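Local coordinates for protein HTH-type transcriptional regulator mcbR (Escherichia coli UMEA 3718-1, PDB 4P9F) that is important for biofilm formation and represses expression of McbA by binding to its promoter region, which prevents colanic acid overproduction and mucoidy, at residues A[71-80]-A[206-214]; A[87-98]-A[133-142]. All blocks are in the same frame, centred on the assembly; numbering follows the deposited sequence.

Contact 1 of 2, residues A[71-80]-A[206-214]; sequences VGKRQLDEIN and IAILYQQYN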
loop_
_atom_site.group_PDB
_atom_site.type_symbol
_atom_site.label_atom_id
_atom_site.label_comp_id
_atom_site.label_asym_id
_atom_site.label_seq_id
_atom_site.Cartn_x
_atom_site.Cartn_y
_atom_site.Cartn_z
ATOM N N VAL A 71 -16.874 0.878 5.709
ATOM C CA VAL A 71 -16.175 1.944 5.003
ATOM C C VAL A 71 -17.035 3.218 4.957
ATOM O O VAL A 71 -17.865 3.399 4.062
ATOM C CB VAL A 71 -15.773 1.485 3.576
ATOM C CG1 VAL A 71 -15.002 2.574 2.834
ATOM C CG2 VAL A 71 -14.954 0.201 3.670
ATOM N N GLY A 72 -16.804 4.113 5.911
ATOM C CA GLY A 72 -17.510 5.379 5.965
ATOM C C GLY A 72 -16.936 6.339 4.937
ATOM O O GLY A 72 -15.902 6.047 4.339
ATOM N N LYS A 73 -17.584 7.490 4.762
ATOM C CA LYS A 73 -17.156 8.500 3.789
ATOM C C LYS A 73 -15.722 8.954 4.081
ATOM O O LYS A 73 -14.913 9.160 3.177
ATOM C CB LYS A 73 -18.107 9.708 3.812
ATOM C CG LYS A 73 -17.758 10.787 2.774
ATOM C CD LYS A 73 -18.604 12.033 2.947
ATOM C CE LYS A 73 -20.025 11.802 2.472
ATOM N NZ LYS A 73 -20.825 13.064 2.422
ATOM N N ARG A 74 -15.432 9.122 5.366
ATOM C CA ARG A 74 -14.114 9.534 5.809
ATOM C C ARG A 74 -13.038 8.548 5.344
ATOM O O ARG A 74 -11.987 8.954 4.836
ATOM C CB ARG A 74 -14.105 9.670 7.334
ATOM C CG ARG A 74 -12.726 9.807 7.920
ATOM C CD ARG A 74 -12.245 11.239 7.824
ATOM N NE ARG A 74 -12.841 12.078 8.856
ATOM C CZ ARG A 74 -12.222 12.426 9.980
ATOM N NH1 ARG A 74 -10.984 12.010 10.212
ATOM N NH2 ARG A 74 -12.841 13.195 10.867
ATOM N N GLN A 75 -13.307 7.254 5.494
ATOM C CA GLN A 75 -12.340 6.236 5.079
ATOM C C GLN A 75 -12.253 6.150 3.556
ATOM O O GLN A 75 -11.155 6.023 2.995
ATOM C CB GLN A 75 -12.686 4.867 5.665
ATOM C CG GLN A 75 -12.484 4.768 7.176
ATOM C CD GLN A 75 -13.518 5.574 7.955
ATOM O OE1 GLN A 75 -14.719 5.474 7.694
ATOM N NE2 GLN A 75 -13.053 6.398 8.896
ATOM N N LEU A 76 -13.408 6.217 2.892
ATOM C CA LEU A 76 -13.441 6.213 1.431
ATOM C C LEU A 76 -12.693 7.419 0.886
ATOM O O LEU A 76 -11.964 7.311 -0.110
ATOM C CB LEU A 76 -14.876 6.230 0.903
ATOM C CG LEU A 76 -15.011 6.189 -0.631
ATOM C CD1 LEU A 76 -14.387 4.919 -1.228
ATOM C CD2 LEU A 76 -16.468 6.381 -1.086
ATOM N N ASP A 77 -12.857 8.560 1.547
ATOM C CA ASP A 77 -12.113 9.780 1.194
ATOM C C ASP A 77 -10.609 9.551 1.207
ATOM O O ASP A 77 -9.898 9.875 0.252
ATOM C CB ASP A 77 -12.432 10.917 2.175
ATOM C CG ASP A 77 -13.685 11.695 1.809
ATOM O OD1 ASP A 77 -14.344 11.344 0.816
ATOM O OD2 ASP A 77 -14.022 12.656 2.537
ATOM N N GLU A 78 -10.119 9.023 2.321
ATOM C CA GLU A 78 -8.681 8.783 2.473
ATOM C C GLU A 78 -8.123 7.805 1.439
ATOM O O GLU A 78 -7.072 8.052 0.828
ATOM C CB GLU A 78 -8.372 8.287 3.882
ATOM C CG GLU A 78 -6.891 7.976 4.062
ATOM C CD GLU A 78 -6.547 7.509 5.470
ATOM O OE1 GLU A 78 -7.461 7.387 6.313
ATOM O OE2 GLU A 78 -5.353 7.261 5.723
ATOM N N ILE A 79 -8.819 6.688 1.256
ATOM C CA ILE A 79 -8.430 5.684 0.264
ATOM C C ILE A 79 -8.393 6.289 -1.139
ATOM O O ILE A 79 -7.475 6.016 -1.919
ATOM C CB ILE A 79 -9.402 4.484 0.276
ATOM C CG1 ILE A 79 -9.261 3.723 1.599
ATOM C CG2 ILE A 79 -9.150 3.559 -0.931
ATOM C CD1 ILE A 79 -10.354 2.684 1.846
ATOM N N ASN A 80 -9.398 7.101 -1.465
ATOM C CA ASN A 80 -9.439 7.762 -2.771
ATOM C C ASN A 80 -8.288 8.743 -2.982
ATOM O O ASN A 80 -7.699 8.784 -4.057
ATOM C CB ASN A 80 -10.770 8.492 -2.960
ATOM C CG ASN A 80 -11.898 7.541 -3.262
ATOM O OD1 ASN A 80 -11.679 6.475 -3.833
ATOM N ND2 ASN A 80 -13.112 7.909 -2.868
ATOM N N ILE A 206 -16.509 7.821 -8.207
ATOM C CA ILE A 206 -16.571 8.183 -6.793
ATOM C C ILE A 206 -17.868 8.924 -6.463
ATOM O O ILE A 206 -18.487 8.684 -5.419
ATOM C CB ILE A 206 -15.344 9.064 -6.407
ATOM C CG1 ILE A 206 -14.062 8.218 -6.355
ATOM C CG2 ILE A 206 -15.523 9.758 -5.064
ATOM C CD1 ILE A 206 -12.789 9.070 -6.301
ATOM N N ALA A 207 -18.282 9.811 -7.362
ATOM C CA ALA A 207 -19.501 10.582 -7.179
ATOM C C ALA A 207 -20.700 9.654 -6.987
ATOM O O ALA A 207 -21.601 9.923 -6.188
ATOM C CB ALA A 207 -19.720 11.508 -8.376
ATOM N N ILE A 208 -20.701 8.552 -7.723
ATOM C CA ILE A 208 -21.730 7.537 -7.580
ATOM C C ILE A 208 -21.668 6.867 -6.207
ATOM O O ILE A 208 -22.702 6.640 -5.571
ATOM C CB ILE A 208 -21.600 6.469 -8.678
ATOM C CG1 ILE A 208 -21.678 7.126 -10.053
ATOM C CG2 ILE A 208 -22.692 5.404 -8.538
ATOM C CD1 ILE A 208 -21.428 6.169 -11.180
ATOM N N LEU A 209 -20.458 6.556 -5.751
ATOM C CA LEU A 209 -20.311 5.874 -4.471
ATOM C C LEU A 209 -20.787 6.729 -3.310
ATOM O O LEU A 209 -21.330 6.200 -2.347
ATOM C CB LEU A 209 -18.855 5.466 -4.218
ATOM C CG LEU A 209 -18.256 4.430 -5.161
ATOM C CD1 LEU A 209 -16.879 4.023 -4.672
ATOM C CD2 LEU A 209 -19.186 3.211 -5.267
ATOM N N TYR A 210 -20.597 8.044 -3.401
ATOM C CA TYR A 210 -20.932 8.922 -2.278
ATOM C C TYR A 210 -22.427 9.020 -2.050
ATOM O O TYR A 210 -22.854 9.418 -0.971
ATOM C CB TYR A 210 -20.361 10.324 -2.482
ATOM C CG TYR A 210 -18.927 10.452 -2.056
ATOM C CD1 TYR A 210 -18.032 9.434 -2.305
ATOM C CD2 TYR A 210 -18.457 11.602 -1.426
ATOM C CE1 TYR A 210 -16.715 9.536 -1.937
ATOM C CE2 TYR A 210 -17.126 11.714 -1.052
ATOM C CZ TYR A 210 -16.262 10.666 -1.318
ATOM O OH TYR A 210 -14.928 10.713 -0.978
ATOM N N GLN A 211 -23.225 8.612 -3.033
ATOM C CA GLN A 211 -24.675 8.694 -2.875
ATOM C C GLN A 211 -25.150 7.820 -1.701
ATOM O O GLN A 211 -26.232 8.029 -1.173
ATOM C CB GLN A 211 -25.387 8.251 -4.155
ATOM C CG GLN A 211 -25.086 9.068 -5.411
ATOM C CD GLN A 211 -25.734 8.460 -6.667
ATOM O OE1 GLN A 211 -26.437 7.444 -6.595
ATOM N NE2 GLN A 211 -25.481 9.071 -7.818
ATOM N N GLN A 212 -24.330 6.861 -1.277
ATOM C CA GLN A 212 -24.772 5.910 -0.254
ATOM C C GLN A 212 -24.784 6.501 1.152
ATOM O O GLN A 212 -25.429 5.951 2.042
ATOM C CB GLN A 212 -23.890 4.660 -0.254
ATOM C CG GLN A 212 -22.491 4.835 0.343
ATOM C CD GLN A 212 -21.590 3.651 0.045
ATOM O OE1 GLN A 212 -21.648 2.618 0.717
ATOM N NE2 GLN A 212 -20.747 3.797 -0.974
ATOM N N TYR A 213 -24.117 7.642 1.334
ATOM C CA TYR A 213 -24.007 8.265 2.650
ATOM C C TYR A 213 -25.078 9.344 2.893
ATOM O O TYR A 213 -25.159 9.908 3.987
ATOM C CB TYR A 213 -22.604 8.872 2.839
ATOM C CG TYR A 213 -21.486 7.883 2.628
ATOM C CD1 TYR A 213 -21.277 6.836 3.526
ATOM C CD2 TYR A 213 -20.611 8.008 1.555
ATOM C CE1 TYR A 213 -20.243 5.916 3.337
ATOM C CE2 TYR A 213 -19.572 7.101 1.365
ATOM C CZ TYR A 213 -19.394 6.062 2.253
ATOM O OH TYR A 213 -18.379 5.159 2.058
ATOM N N ASN A 214 -25.896 9.615 1.880
ATOM C CA ASN A 214 -26.998 10.567 2.003
ATOM C C ASN A 214 -28.015 10.142 3.053
ATOM O O ASN A 214 -28.308 8.955 3.185
ATOM C CB ASN A 214 -27.701 10.745 0.653
ATOM C CG ASN A 214 -26.891 11.585 -0.319
ATOM O OD1 ASN A 214 -26.096 12.427 0.091
ATOM N ND2 ASN A 214 -27.092 11.359 -1.614
HETATM O O HOH W 1 -19.592 1.663 2.566
HETATM O O HOH W 2 -23.198 11.621 0.846
#

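Contact 2 of 2, residues A[87-98]-A[133-142]; sequences ELMAVALAVENL and RLAIYHRSNM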
loop_
_atom_site.group_PDB
_atom_site.type_symbol
_atom_site.label_atom_id
_atom_site.label_comp_id
_atom_site.label_asym_id
_atom_site.label_seq_id
_atom_site.Cartn_x
_atom_site.Cartn_y
_atom_site.Cartn_z
ATOM N N GLU A 87 -2.549 5.753 -8.829
ATOM C CA GLU A 87 -3.083 5.319 -10.114
ATOM C C GLU A 87 -2.664 6.270 -11.254
ATOM O O GLU A 87 -2.363 5.824 -12.357
ATOM C CB GLU A 87 -4.615 5.191 -10.031
ATOM C CG GLU A 87 -5.061 4.034 -9.091
ATOM C CD GLU A 87 -6.558 3.721 -9.174
ATOM O OE1 GLU A 87 -7.107 3.634 -10.290
ATOM O OE2 GLU A 87 -7.184 3.575 -8.121
ATOM N N LEU A 88 -2.602 7.567 -10.964
ATOM C CA LEU A 88 -2.124 8.534 -11.937
ATOM C C LEU A 88 -0.637 8.307 -12.220
ATOM O O LEU A 88 -0.172 8.470 -13.349
ATOM C CB LEU A 88 -2.366 9.959 -11.444
ATOM C CG LEU A 88 -3.839 10.397 -11.407
ATOM C CD1 LEU A 88 -3.966 11.881 -11.083
ATOM C CD2 LEU A 88 -4.520 10.072 -12.709
HETATM N N MSE A 89 0.108 7.935 -11.187
HETATM C CA MSE A 89 1.522 7.598 -11.359
HETATM C C MSE A 89 1.671 6.345 -12.210
HETATM O O MSE A 89 2.501 6.295 -13.128
HETATM C CB MSE A 89 2.205 7.381 -9.997
HETATM C CG MSE A 89 3.689 7.016 -10.078
HETATM SE SE MSE A 89 4.400 6.430 -8.319
HETATM C CE MSE A 89 3.099 7.300 -7.163
ATOM N N ALA A 90 0.869 5.331 -11.894
ATOM C CA ALA A 90 0.878 4.100 -12.662
ATOM C C ALA A 90 0.542 4.354 -14.132
ATOM O O ALA A 90 1.230 3.855 -15.022
ATOM C CB ALA A 90 -0.107 3.074 -12.060
ATOM N N VAL A 91 -0.507 5.128 -14.394
ATOM C CA VAL A 91 -0.926 5.321 -15.789
ATOM C C VAL A 91 0.125 6.096 -16.595
ATOM O O VAL A 91 0.329 5.789 -17.760
ATOM C CB VAL A 91 -2.319 6.032 -15.885
ATOM C CG1 VAL A 91 -2.223 7.533 -15.613
ATOM C CG2 VAL A 91 -2.944 5.781 -17.240
ATOM N N ALA A 92 0.824 7.048 -15.965
ATOM C CA ALA A 92 1.828 7.843 -16.670
ATOM C C ALA A 92 3.039 6.998 -17.018
ATOM O O ALA A 92 3.604 7.149 -18.091
ATOM C CB ALA A 92 2.250 9.070 -15.846
ATOM N N LEU A 93 3.420 6.087 -16.130
ATOM C CA LEU A 93 4.562 5.227 -16.386
ATOM C C LEU A 93 4.241 4.146 -17.410
ATOM O O LEU A 93 5.121 3.668 -18.120
ATOM C CB LEU A 93 5.016 4.572 -15.083
ATOM C CG LEU A 93 5.601 5.534 -14.063
ATOM C CD1 LEU A 93 5.896 4.805 -12.756
ATOM C CD2 LEU A 93 6.855 6.177 -14.649
ATOM N N ALA A 94 2.971 3.782 -17.513
ATOM C CA ALA A 94 2.570 2.716 -18.414
ATOM C C ALA A 94 2.603 3.173 -19.875
ATOM O O ALA A 94 2.805 2.364 -20.787
ATOM C CB ALA A 94 1.183 2.201 -18.046
ATOM N N VAL A 95 2.414 4.466 -20.093
ATOM C CA VAL A 95 2.341 5.002 -21.453
ATOM C C VAL A 95 3.539 4.642 -22.340
ATOM O O VAL A 95 3.354 4.193 -23.468
ATOM C CB VAL A 95 2.190 6.527 -21.433
ATOM C CG1 VAL A 95 2.312 7.093 -22.849
ATOM C CG2 VAL A 95 0.862 6.899 -20.805
ATOM N N GLU A 96 4.752 4.803 -21.826
ATOM C CA GLU A 96 5.941 4.565 -22.635
ATOM C C GLU A 96 6.233 3.075 -22.847
ATOM O O GLU A 96 7.177 2.728 -23.556
ATOM C CB GLU A 96 7.155 5.247 -22.004
ATOM N N ASN A 97 5.415 2.197 -22.269
ATOM C CA ASN A 97 5.656 0.754 -22.370
ATOM C C ASN A 97 4.547 -0.017 -23.068
ATOM O O ASN A 97 4.676 -1.215 -23.304
ATOM C CB ASN A 97 5.862 0.146 -20.979
ATOM C CG ASN A 97 7.102 0.671 -20.288
ATOM O OD1 ASN A 97 8.098 0.989 -20.932
ATOM N ND2 ASN A 97 7.044 0.778 -18.961
ATOM N N LEU A 98 3.448 0.658 -23.377
ATOM C CA LEU A 98 2.310 0.009 -24.021
ATOM C C LEU A 98 2.645 -0.384 -25.458
ATOM O O LEU A 98 3.106 0.447 -26.234
ATOM C CB LEU A 98 1.087 0.932 -23.991
ATOM C CG LEU A 98 0.443 1.061 -22.607
ATOM C CD1 LEU A 98 -0.771 1.946 -22.660
ATOM C CD2 LEU A 98 0.057 -0.313 -22.135
ATOM N N ARG A 133 -8.173 -1.275 -15.953
ATOM C CA ARG A 133 -7.189 -0.376 -15.364
ATOM C C ARG A 133 -5.934 -1.137 -14.920
ATOM O O ARG A 133 -4.816 -0.661 -15.091
ATOM C CB ARG A 133 -7.768 0.397 -14.174
ATOM C CG ARG A 133 -8.559 1.661 -14.564
ATOM C CD ARG A 133 -8.897 2.472 -13.305
ATOM N NE ARG A 133 -10.316 2.644 -13.056
ATOM C CZ ARG A 133 -10.796 3.245 -11.976
ATOM N NH1 ARG A 133 -9.956 3.716 -11.065
ATOM N NH2 ARG A 133 -12.106 3.372 -11.801
ATOM N N LEU A 134 -6.118 -2.340 -14.390
ATOM C CA LEU A 134 -4.979 -3.122 -13.931
ATOM C C LEU A 134 -4.082 -3.548 -15.090
ATOM O O LEU A 134 -2.866 -3.559 -14.953
ATOM C CB LEU A 134 -5.455 -4.347 -13.159
ATOM C CG LEU A 134 -4.417 -4.967 -12.228
ATOM C CD1 LEU A 134 -3.840 -3.919 -11.308
ATOM C CD2 LEU A 134 -5.039 -6.095 -11.437
ATOM N N ALA A 135 -4.686 -3.871 -16.233
ATOM C CA ALA A 135 -3.931 -4.200 -17.427
ATOM C C ALA A 135 -3.053 -3.022 -17.832
ATOM O O ALA A 135 -1.913 -3.201 -18.274
ATOM C CB ALA A 135 -4.869 -4.589 -18.576
ATOM N N ILE A 136 -3.588 -1.818 -17.693
ATOM C CA ILE A 136 -2.803 -0.627 -17.960
ATOM C C ILE A 136 -1.660 -0.523 -16.958
ATOM O O ILE A 136 -0.490 -0.416 -17.343
ATOM C CB ILE A 136 -3.666 0.658 -17.882
ATOM C CG1 ILE A 136 -4.743 0.653 -18.980
ATOM C CG2 ILE A 136 -2.792 1.898 -18.020
ATOM C CD1 ILE A 136 -5.808 1.740 -18.793
ATOM N N TYR A 137 -2.011 -0.576 -15.673
ATOM C CA TYR A 137 -1.054 -0.309 -14.603
ATOM C C TYR A 137 0.114 -1.276 -14.625
ATOM O O TYR A 137 1.239 -0.883 -14.322
ATOM C CB TYR A 137 -1.735 -0.356 -13.234
ATOM C CG TYR A 137 -2.854 0.638 -13.062
ATOM C CD1 TYR A 137 -2.971 1.742 -13.898
ATOM C CD2 TYR A 137 -3.801 0.469 -12.061
ATOM C CE1 TYR A 137 -4.000 2.654 -13.742
ATOM C CE2 TYR A 137 -4.830 1.373 -11.893
ATOM C CZ TYR A 137 -4.927 2.467 -12.740
ATOM O OH TYR A 137 -5.968 3.362 -12.573
ATOM N N HIS A 138 -0.152 -2.529 -14.997
ATOM C CA HIS A 138 0.888 -3.544 -15.028
ATOM C C HIS A 138 2.027 -3.181 -15.971
ATOM O O HIS A 138 3.168 -3.583 -15.731
ATOM C CB HIS A 138 0.307 -4.910 -15.429
ATOM C CG HIS A 138 -0.367 -5.637 -14.307
ATOM N ND1 HIS A 138 -1.164 -6.744 -14.509
ATOM C CD2 HIS A 138 -0.335 -5.437 -12.967
ATOM C CE1 HIS A 138 -1.609 -7.183 -13.342
ATOM N NE2 HIS A 138 -1.121 -6.409 -12.392
ATOM N N ARG A 139 1.729 -2.419 -17.025
ATOM C CA ARG A 139 2.749 -2.029 -18.016
ATOM C C ARG A 139 3.649 -0.904 -17.503
ATOM O O ARG A 139 4.574 -0.500 -18.189
ATOM C CB ARG A 139 2.101 -1.629 -19.350
ATOM C CG ARG A 139 1.324 -2.763 -20.028
ATOM C CD ARG A 139 2.237 -3.936 -20.352
ATOM N NE ARG A 139 3.468 -3.450 -20.965
ATOM C CZ ARG A 139 4.364 -4.209 -21.577
ATOM N NH1 ARG A 139 4.174 -5.521 -21.681
ATOM N NH2 ARG A 139 5.448 -3.651 -22.099
ATOM N N SER A 140 3.377 -0.406 -16.299
ATOM C CA SER A 140 4.276 0.551 -15.645
ATOM C C SER A 140 5.559 -0.143 -15.191
ATOM O O SER A 140 6.519 0.519 -14.812
ATOM C CB SER A 140 3.616 1.186 -14.425
ATOM O OG SER A 140 3.446 0.213 -13.405
ATOM N N ASN A 141 5.545 -1.478 -15.208
ATOM C CA ASN A 141 6.641 -2.303 -14.701
ATOM C C ASN A 141 7.014 -1.939 -13.258
ATOM O O ASN A 141 8.177 -2.003 -12.855
ATOM C CB ASN A 141 7.854 -2.215 -15.634
ATOM C CG ASN A 141 7.567 -2.810 -17.002
ATOM O OD1 ASN A 141 6.780 -3.753 -17.117
ATOM N ND2 ASN A 141 8.201 -2.268 -18.043
HETATM N N MSE A 142 5.999 -1.578 -12.484
HETATM C CA MSE A 142 6.144 -1.362 -11.053
HETATM C C MSE A 142 5.192 -2.262 -10.291
HETATM O O MSE A 142 4.115 -1.808 -9.914
HETATM C CB MSE A 142 5.836 0.093 -10.699
HETATM C CG MSE A 142 6.485 1.080 -11.614
HETATM SE SE MSE A 142 8.195 1.565 -10.889
HETATM C CE MSE A 142 7.523 2.968 -9.712
#

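Contact 1 of 2, residues A[71-80]-A[206-214]
Tyr213 lays one ring face over the first turn of helix 73-80: Lys73 CB stands 3.8 Å from the ring centroid, 14° off the normal, a CH-pi contact, with the backbone N of Lys73 above the same face. The lysine chain runs on past the ring, bends at chi3 (-74°) and brings CE to 3.9 Å from Tyr213 CB. At the ring edge the hydroxyl OH donates to the carbonyl O of Val71 (2.7 Å), tilted 35° from the carbonyl plane. Tyr210 is a knob among Lys73, Leu76, Asp77 and Asn80. Leu76, its CG anti to the backbone N, sends CD2 to 3.3 Å from Tyr210 CE1 and also to Leu209 CB. One turn on, Ile206 CD1 meets the amide of Asn80 at CG (3.5 Å), the two side chains coming from opposite directions. These are the ends of two nearly antiparallel helices of the all-helical FCD domain, which in GntR regulators of this type usually binds the effector, the C-terminal helix closing against the start of the first. Around this shell, Gln212 CG lies over the other face of Tyr213, while Gln212 NE2 bonds Leu209 O and Gly159 O. One water links Val71 O to Gln212 OE1; another joins Lys73 NZ, Tyr210 O and Asn214 OD1. Arg83 NE binds Asn80 OD1, and Met156 of helix 143-156 packs on Leu76, Asn80 and Leu209.

Contact 2 of 2, residues A[87-98]-A[133-142]
The Tyr137 ring meets the CB of Ala90 obliquely, 3.7 Å from Tyr137 CD1, and has the carbonyl O of Arg133, one turn back in its own helix, over one face. At its edge lies Glu87 OE1, 2.6 Å from Tyr137 OH, which donates to it; carboxylate and ring planes stand 65° apart. The Arg133 guanidinium also presents its edge to that oxygen: NH1 reaches Glu87 OE1 at 3.0 Å, in the guanidinium plane, in a salt bridge. The two donors take different lone pairs, the tyrosine the anti one and the arginine the syn one, which should fix the rotation of the carboxylate. Its second oxygen, OE2, is bound by Arg83 and Trp153, so this buried charge is held at both oxygens.

Further along, the small side chain of Ala94 lets the backbones close in, its CB lying 3.2 Å from the carbonyl O of Ile136. Beside it Val91 CG2 and Ile136 CG2 touch, the side chains lying alongside each other. Past the helix ends, Asn97 ND2 donates to Arg139 O (2.9 Å) almost in line with the carbonyl bond. Arg139 folds back at chi2 and chi3, its NH2 making a weak bond to Asn97 O while NE pairs with Asp102. Ser140, with OG turned back over its own backbone (chi1 68°), donates to Tyr137 O and accepts from Met142 N, an ST turn; its CB packs against Leu93 CB. The short segments of helices 73-95 and 122-138 cross at 61°, their C-terminal ends tied by the Asn97 and Arg139 bonds, within the all-helical bundle typical of FCD domains in GntR-family regulators.

In the fold
Both contacts use helix 73-95: contact 1 takes its N-terminal end and contact 2 its C-terminal half. Their centres lie 25 Å apart and their nearest atoms about 7 Å, without touching. Along the chain the sequence runs 71-80, 87-98, 133-142, 206-214, so contact 2 falls between the two halves of contact 1. The first helix of the C-terminal domain is thus packed against the last helix, 191-210, near one end and against helix 122-138 near the other, with helix 143-156 touching both contacts. Both also reach the second subunit, placing helix 73-95 at the dimer interface, while contact 1 adjoins the chain leading from the DNA-binding domain.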